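Local coordinates for protein tryptophane-5-halogenase (Microbispora sp. ATCC PTA-5024, PDB 5UAO) that probably uses reduced flavin-adenine dinucleotide to chlorinate a tryptophan of a lanthipeptide at carbon 5 during biosynthesis of the antibiotic NAI-107, at residues A[176-179]-A[180-184]; A[415-418]-A[419-422]. All blocks are in the same frame, centred on the assembly; numbering follows the deposited sequence.

Interaction 1: A[176-179]-A[180-184]; sequences MDNA and RLVRY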
loop_
_atom_site.group_PDB
_atom_site.type_symbol
_atom_site.label_atom_id
_atom_site.label_comp_id
_atom_site.label_asym_id
_atom_site.label_seq_id
_atom_site.Cartn_x
_atom_site.Cartn_y
_atom_site.Cartn_z
ATOM N N MET A 176 24.907 15.824 -8.202
ATOM C CA MET A 176 25.063 17.248 -7.822
ATOM C C MET A 176 26.220 17.425 -6.830
ATOM O O MET A 176 26.219 16.836 -5.729
ATOM C CB MET A 176 23.781 17.795 -7.191
ATOM C CG MET A 176 22.547 17.626 -8.052
ATOM S SD MET A 176 21.020 17.896 -7.142
ATOM C CE MET A 176 21.047 16.499 -6.038
ATOM N N ASP A 177 27.207 18.207 -7.229
ATOM C CA ASP A 177 28.247 18.650 -6.340
ATOM C C ASP A 177 27.666 19.290 -5.120
ATOM O O ASP A 177 26.894 20.243 -5.206
ATOM C CB ASP A 177 29.147 19.659 -7.056
ATOM C CG ASP A 177 30.256 20.149 -6.185
ATOM O OD1 ASP A 177 31.252 19.408 -6.156
ATOM O OD2 ASP A 177 30.139 21.237 -5.535
ATOM N N ASN A 178 28.005 18.739 -3.960
ATOM C CA ASN A 178 27.389 19.166 -2.757
ATOM C C ASN A 178 27.637 20.591 -2.351
ATOM O O ASN A 178 26.713 21.256 -1.886
ATOM C CB ASN A 178 27.784 18.288 -1.571
ATOM C CG ASN A 178 26.812 18.457 -0.472
ATOM O OD1 ASN A 178 25.610 18.117 -0.633
ATOM N ND2 ASN A 178 27.252 19.073 0.617
ATOM N N ALA A 179 28.871 21.055 -2.505
ATOM C CA ALA A 179 29.169 22.441 -2.188
ATOM C C ALA A 179 28.389 23.405 -3.121
ATOM O O ALA A 179 27.770 24.334 -2.600
ATOM C CB ALA A 179 30.674 22.713 -2.158
ATOM N N ARG A 180 28.282 23.124 -4.426
ATOM C CA ARG A 180 27.514 24.012 -5.296
ATOM C C ARG A 180 26.068 23.947 -4.959
ATOM O O ARG A 180 25.396 24.975 -5.043
ATOM C CB ARG A 180 27.630 23.726 -6.809
ATOM C CG ARG A 180 28.939 24.170 -7.448
ATOM C CD ARG A 180 28.913 24.090 -8.956
ATOM N NE ARG A 180 28.982 22.713 -9.479
ATOM C CZ ARG A 180 30.112 22.018 -9.716
ATOM N NH1 ARG A 180 31.307 22.513 -9.434
ATOM N NH2 ARG A 180 30.059 20.803 -10.229
ATOM N N LEU A 181 25.548 22.760 -4.630
ATOM C CA LEU A 181 24.119 22.654 -4.328
ATOM C C LEU A 181 23.716 23.450 -3.133
ATOM O O LEU A 181 22.669 24.181 -3.139
ATOM C CB LEU A 181 23.658 21.198 -4.135
ATOM C CG LEU A 181 22.193 21.012 -3.737
ATOM C CD1 LEU A 181 21.241 21.471 -4.832
ATOM C CD2 LEU A 181 21.931 19.554 -3.375
ATOM N N VAL A 182 24.464 23.237 -2.056
ATOM C CA VAL A 182 24.229 23.997 -0.845
ATOM C C VAL A 182 24.289 25.514 -1.015
ATOM O O VAL A 182 23.474 26.214 -0.420
ATOM C CB VAL A 182 25.069 23.505 0.363
ATOM C CG1 VAL A 182 24.748 24.379 1.573
ATOM C CG2 VAL A 182 24.644 22.089 0.727
ATOM N N ARG A 183 25.271 25.995 -1.770
ATOM C CA ARG A 183 25.457 27.420 -1.949
ATOM C C ARG A 183 24.209 27.957 -2.692
ATOM O O ARG A 183 23.673 28.981 -2.357
ATOM C CB ARG A 183 26.753 27.703 -2.724
ATOM C CG ARG A 183 26.955 29.176 -3.048
ATOM C CD ARG A 183 28.354 29.431 -3.560
ATOM N NE ARG A 183 28.432 30.591 -4.451
ATOM C CZ ARG A 183 28.571 31.862 -4.060
ATOM N NH1 ARG A 183 28.640 32.186 -2.763
ATOM N NH2 ARG A 183 28.641 32.821 -4.984
ATOM N N TYR A 184 23.775 27.229 -3.704
ATOM C CA TYR A 184 22.612 27.631 -4.457
ATOM C C TYR A 184 21.341 27.652 -3.664
ATOM O O TYR A 184 20.582 28.616 -3.702
ATOM C CB TYR A 184 22.398 26.694 -5.625
ATOM C CG TYR A 184 21.198 27.091 -6.429
ATOM C CD1 TYR A 184 21.163 28.331 -7.103
ATOM C CD2 TYR A 184 20.160 26.229 -6.624
ATOM C CE1 TYR A 184 20.059 28.712 -7.882
ATOM C CE2 TYR A 184 19.067 26.594 -7.419
ATOM C CZ TYR A 184 19.032 27.828 -8.067
ATOM O OH TYR A 184 17.947 28.188 -8.873
#
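Asp177 and Arg180 lie against each other as two flat groups, the carboxylate and guanidinium planes 22° apart, while their side chains cross at about a right angle. Over one guanidinium face sits Asp177 CB, 3.5 Å from Arg180 NH2. No N-H of the guanidinium points at the acid, since Asp177 OD2 stands well out of its plane, 4.3 Å from Arg180 NH1. The arginine spends its donors elsewhere, with NE on the carbonyl of Val97 and NH2 in a salt bridge to Glu291. Its chain turns at chi3 (-73°), which folds the guanidinium back beside Asp177.

Asp177 is the N-cap of helix 178-191. Its carboxylate reaches forward because chi1 (-180°) sets CG opposite the backbone N, and OD2 takes the amide hydrogen of Arg180 N at 2.9 Å through its anti lone pair. A short acidic side chain suits this place, where first-turn amides lack carbonyl partners and the helix dipole probably welcomes negative charge. With an alanine here, Arg180 N would probably lack a capping acceptor and the guanidinium its nearby negative charge. Leu181 N donates to Asp177 O at 2.9 Å.

On the buried side Met176 CE meets Leu181 CD2 at 4.1 Å, and both side chains pack on Phe93 of helix 90-97. Asn178 ND2 lies 4.0 Å from Val182 CG2, next to Thr39 of helix 39-51 and close to the bound FAD.

Interaction 2: A[415-418]-A[419-422]; sequences FWKE and ARAE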
loop_
_atom_site.group_PDB
_atom_site.type_symbol
_atom_site.label_atom_id
_atom_site.label_comp_id
_atom_site.label_asym_id
_atom_site.label_seq_id
_atom_site.Cartn_x
_atom_site.Cartn_y
_atom_site.Cartn_z
ATOM N N PHE A 415 35.323 -9.858 5.523
ATOM C CA PHE A 415 34.094 -9.009 5.480
ATOM C C PHE A 415 32.989 -9.644 4.641
ATOM O O PHE A 415 31.834 -9.716 5.105
ATOM C CB PHE A 415 34.367 -7.585 5.020
ATOM C CG PHE A 415 33.123 -6.778 4.875
ATOM C CD1 PHE A 415 32.590 -6.126 5.967
ATOM C CD2 PHE A 415 32.426 -6.735 3.681
ATOM C CE1 PHE A 415 31.397 -5.429 5.857
ATOM C CE2 PHE A 415 31.262 -5.974 3.547
ATOM C CZ PHE A 415 30.741 -5.327 4.652
ATOM N N TRP A 416 33.290 -10.160 3.444
ATOM C CA TRP A 416 32.272 -10.609 2.553
ATOM C C TRP A 416 31.762 -11.981 2.897
ATOM O O TRP A 416 30.570 -12.267 2.770
ATOM C CB TRP A 416 32.669 -10.479 1.075
ATOM C CG TRP A 416 32.462 -9.010 0.583
ATOM C CD1 TRP A 416 33.415 -8.110 0.323
ATOM C CD2 TRP A 416 31.202 -8.322 0.406
ATOM N NE1 TRP A 416 32.867 -6.902 -0.012
ATOM C CE2 TRP A 416 31.500 -7.005 0.050
ATOM C CE3 TRP A 416 29.862 -8.688 0.556
ATOM C CZ2 TRP A 416 30.506 -6.037 -0.153
ATOM C CZ3 TRP A 416 28.856 -7.732 0.330
ATOM C CH2 TRP A 416 29.210 -6.412 -0.034
ATOM N N LYS A 417 32.627 -12.817 3.418
ATOM C CA LYS A 417 32.151 -14.055 4.021
ATOM C C LYS A 417 31.162 -13.803 5.163
ATOM O O LYS A 417 30.074 -14.427 5.222
ATOM C CB LYS A 417 33.352 -14.888 4.501
ATOM C CG LYS A 417 34.181 -15.464 3.343
ATOM C CD LYS A 417 35.382 -16.273 3.861
ATOM C CE LYS A 417 35.805 -17.381 2.890
ATOM N NZ LYS A 417 35.885 -16.923 1.456
ATOM N N GLU A 418 31.506 -12.880 6.048
ATOM C CA GLU A 418 30.620 -12.522 7.157
ATOM C C GLU A 418 29.303 -11.943 6.654
ATOM O O GLU A 418 28.256 -12.299 7.144
ATOM C CB GLU A 418 31.288 -11.508 8.053
ATOM C CG GLU A 418 30.470 -10.994 9.225
ATOM C CD GLU A 418 30.457 -11.960 10.406
ATOM O OE1 GLU A 418 30.830 -13.135 10.208
ATOM O OE2 GLU A 418 30.075 -11.533 11.529
ATOM N N ALA A 419 29.346 -11.038 5.677
ATOM C CA ALA A 419 28.151 -10.557 5.117
ATOM C C ALA A 419 27.268 -11.631 4.525
ATOM O O ALA A 419 26.059 -11.596 4.692
ATOM C CB ALA A 419 28.406 -9.429 4.101
ATOM N N ARG A 420 27.820 -12.582 3.808
ATOM C CA ARG A 420 26.999 -13.563 3.150
ATOM C C ARG A 420 26.396 -14.578 4.141
ATOM O O ARG A 420 25.325 -15.151 3.883
ATOM C CB ARG A 420 27.812 -14.315 2.081
ATOM C CG ARG A 420 28.137 -13.490 0.836
ATOM C CD ARG A 420 28.621 -14.449 -0.287
ATOM N NE ARG A 420 29.972 -14.894 -0.029
ATOM C CZ ARG A 420 31.091 -14.245 -0.340
ATOM N NH1 ARG A 420 31.089 -13.111 -1.066
ATOM N NH2 ARG A 420 32.244 -14.773 0.037
ATOM N N ALA A 421 27.081 -14.749 5.259
ATOM C CA ALA A 421 26.653 -15.695 6.284
ATOM C C ALA A 421 25.738 -15.070 7.315
ATOM O O ALA A 421 24.840 -15.735 7.785
ATOM C CB ALA A 421 27.875 -16.292 6.971
ATOM N N GLU A 422 25.926 -13.789 7.671
ATOM C CA GLU A 422 25.215 -13.216 8.842
ATOM C C GLU A 422 24.269 -11.980 8.633
ATOM O O GLU A 422 23.605 -11.535 9.577
ATOM C CB GLU A 422 26.234 -12.906 9.924
ATOM C CG GLU A 422 27.238 -14.024 10.296
ATOM C CD GLU A 422 26.607 -15.297 10.900
ATOM O OE1 GLU A 422 25.416 -15.257 11.261
ATOM O OE2 GLU A 422 27.301 -16.359 11.009
#
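Helix 414-422 is a short, amphipathic helix, and its last two turns join Trp416 to Ala419 and Arg420, three and four residues along. Ala419 CB approaches the benzo part of the indole obliquely, 3.9 Å from Trp416 CE3; a methyl suits this place, touching the ring with little bulk. On that same side of the indole, Phe415 CE2 stands 3.6 Å above the ring plane, over its centre, and Tyr405 also meets the ring, so the tryptophan is packed among aromatics while its NE1 donates to the carbonyl of Met279.

Arg420 folds back along the helix, its chain bending at chi3 (-75°), so that the guanidinium lies over the carbonyl of Trp416: Trp416 O is 3.7 Å above the plane, over its centre. That same oxygen accepts from Arg420 N at 3.0 Å. Arg420 NH1 lies 3.7 Å from Trp416 CB and bonds to the carbonyls of Asn408 and Leu411, which ties the helix to the loop preceding it. These are i to i+3 and i to i+4 contacts along one helix. Lys417 CG comes 3.9 Å from Arg420 NH2, and the lysine's NZ bonds to the carbonyl of Asp412, which probably eases the closeness of two positive charges.

On the exposed side Glu422 CG rests 3.7 Å from Glu418 OE1, the carboxylate planes turned 57° apart. Glu422 N closes the final turn on Glu418 O at 2.8 Å.

In the fold
Interactions 1 and 2 follow one another along the chain, each within a single helical segment: 176-184 at the start of helix 178-191, and 415-422 through to the end of helix 414-422. Their centres are 36 Å apart and their nearest atoms about 24 Å, so they do not touch. Interaction 1 lies beside the bound FAD, the side chain of Asn178 about 5 Å from it, its helix packing on helices 39-51 and 90-97. Interaction 2 lies farther from the centre of the chain, about 26 Å against 16 Å, where its helix follows the long helix 383-406 and meets strand 274-279 of the seven-stranded sheet. One thus caps a helix near the flavin, the other packs a peripheral helix.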